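Local structure of hemoglobin subunit beta (Mustelus griseus, 1GCV) at residues Trp3-Glu6 with Glu7-Glu10. The protein carries oxygen from the gills to the peripheral tissues as the heme-bearing beta subunit of an alpha2-beta2 hemoglobin tetramer. Residues are numbered along the deposited sequence; the frame is centred on the assembly and turned at random.
Sequences WTQE and ERDE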
loop_
_atom_site.group_PDB
_atom_site.type_symbol
_atom_site.label_atom_id
_atom_site.label_comp_id
_atom_site.label_asym_id
_atom_site.label_seq_id
_atom_site.Cartn_x
_atom_site.Cartn_y
_atom_site.Cartn_z
ATOM N N TRP B 3 8.143 -21.456 -10.683
ATOM C CA TRP B 3 6.840 -22.104 -10.710
ATOM C C TRP B 3 6.949 -23.597 -10.450
ATOM O O TRP B 3 7.904 -24.246 -10.890
ATOM C CB TRP B 3 6.168 -21.903 -12.070
ATOM C CG TRP B 3 5.954 -20.481 -12.435
ATOM C CD1 TRP B 3 6.686 -19.746 -13.315
ATOM C CD2 TRP B 3 4.930 -19.613 -11.938
ATOM N NE1 TRP B 3 6.185 -18.469 -13.403
ATOM C CE2 TRP B 3 5.105 -18.360 -12.566
ATOM C CE3 TRP B 3 3.883 -19.771 -11.023
ATOM C CZ2 TRP B 3 4.269 -17.268 -12.310
ATOM C CZ3 TRP B 3 3.051 -18.684 -10.768
ATOM C CH2 TRP B 3 3.251 -17.450 -11.410
ATOM N N THR B 4 5.970 -24.132 -9.727
ATOM C CA THR B 4 5.912 -25.562 -9.461
ATOM C C THR B 4 5.041 -26.080 -10.599
ATOM O O THR B 4 4.346 -25.297 -11.241
ATOM C CB THR B 4 5.224 -25.876 -8.102
ATOM O OG1 THR B 4 3.841 -25.503 -8.161
ATOM C CG2 THR B 4 5.897 -25.112 -6.968
ATOM N N GLN B 5 5.080 -27.378 -10.871
ATOM C CA GLN B 5 4.264 -27.927 -11.949
ATOM C C GLN B 5 2.771 -27.735 -11.652
ATOM O O GLN B 5 1.984 -27.506 -12.569
ATOM C CB GLN B 5 4.580 -29.410 -12.153
ATOM C CG GLN B 5 4.123 -29.977 -13.492
ATOM C CD GLN B 5 4.534 -29.123 -14.684
ATOM O OE1 GLN B 5 3.703 -28.787 -15.528
ATOM N NE2 GLN B 5 5.815 -28.775 -14.762
ATOM N N GLU B 6 2.388 -27.815 -10.378
ATOM C CA GLU B 6 0.988 -27.638 -9.983
ATOM C C GLU B 6 0.483 -26.237 -10.338
ATOM O O GLU B 6 -0.658 -26.075 -10.770
ATOM C CB GLU B 6 0.797 -27.856 -8.471
ATOM C CG GLU B 6 -0.431 -27.107 -7.904
ATOM C CD GLU B 6 -0.676 -27.330 -6.415
ATOM O OE1 GLU B 6 0.269 -27.177 -5.608
ATOM O OE2 GLU B 6 -1.828 -27.650 -6.051
ATOM N N GLU B 7 1.329 -25.231 -10.138
ATOM C CA GLU B 7 0.963 -23.853 -10.439
ATOM C C GLU B 7 0.830 -23.654 -11.935
ATOM O O GLU B 7 -0.110 -23.017 -12.399
ATOM C CB GLU B 7 2.011 -22.900 -9.883
ATOM C CG GLU B 7 2.163 -22.999 -8.385
ATOM C CD GLU B 7 3.265 -22.107 -7.863
ATOM O OE1 GLU B 7 4.239 -21.866 -8.605
ATOM O OE2 GLU B 7 3.155 -21.645 -6.708
ATOM N N ARG B 8 1.779 -24.196 -12.692
ATOM C CA ARG B 8 1.738 -24.092 -14.146
ATOM C C ARG B 8 0.439 -24.718 -14.650
ATOM O O ARG B 8 -0.267 -24.142 -15.479
ATOM C CB ARG B 8 2.906 -24.852 -14.770
ATOM C CG ARG B 8 4.270 -24.327 -14.435
ATOM C CD ARG B 8 5.311 -25.152 -15.172
ATOM N NE ARG B 8 6.673 -24.778 -14.814
ATOM C CZ ARG B 8 7.365 -23.824 -15.427
ATOM N NH1 ARG B 8 8.604 -23.541 -15.043
ATOM N NH2 ARG B 8 6.813 -23.149 -16.424
ATOM N N ASP B 9 0.136 -25.908 -14.142
ATOM C CA ASP B 9 -1.060 -26.636 -14.537
ATOM C C ASP B 9 -2.353 -25.898 -14.208
ATOM O O ASP B 9 -3.259 -25.832 -15.032
ATOM C CB ASP B 9 -1.076 -28.017 -13.877
ATOM C CG ASP B 9 -0.068 -28.977 -14.501
ATOM O OD1 ASP B 9 0.116 -30.086 -13.958
ATOM O OD2 ASP B 9 0.540 -28.619 -15.532
ATOM N N GLU B 10 -2.440 -25.351 -13.002
ATOM C CA GLU B 10 -3.634 -24.624 -12.593
ATOM C C GLU B 10 -3.890 -23.454 -13.528
ATOM O O GLU B 10 -5.015 -23.243 -13.977
ATOM C CB GLU B 10 -3.479 -24.107 -11.162
ATOM C CG GLU B 10 -4.440 -22.980 -10.799
ATOM C CD GLU B 10 -5.887 -23.442 -10.696
ATOM O OE1 GLU B 10 -6.795 -22.601 -10.885
ATOM O OE2 GLU B 10 -6.117 -24.642 -10.428
HETATM O O HOH W 1 8.175 -25.913 -12.941
#
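T4 and E7 close a capping box where the chain turns into helix 5-17, and the first helical bonds follow directly: R8 N donates to T4 O at 3.1 Å, D9 N to Q5 O and E10 N to E6 O. T4 OG1, set between its own backbone N and carbonyl carbon (chi1 66°), accepts from E7 N at 3.2 Å. In return T4 N donates to E7 OE1 over 3.1 Å, reaching the oxygen from above the carboxylate plane. E7 CG lies beside its backbone N (chi1 -60°) and the chain then runs extended, which carries the carboxylate back past the helix start. There OE1 also approaches W3 CE3 to 3.2 Å, with indole and carboxylate planes 71° apart. An alanine in place of E7 would probably leave T4 N without its acceptor and the ammonium of K122 without its salt-bridge mate. On another side of the turn, R8 stretches back toward W3, whose CB sits 3.9 Å above one guanidinium face; a water in the guanidinium plane accepts from R8 NE and donates to W3 O. The cap lies on the surface, yet it is tied to the fold: K122 of helix 114-132 bridges E7 and makes a cation-pi contact with W3, which also packs on F123 and V126, while R8 pairs with D69 and E10 with R108 of helix 93-108.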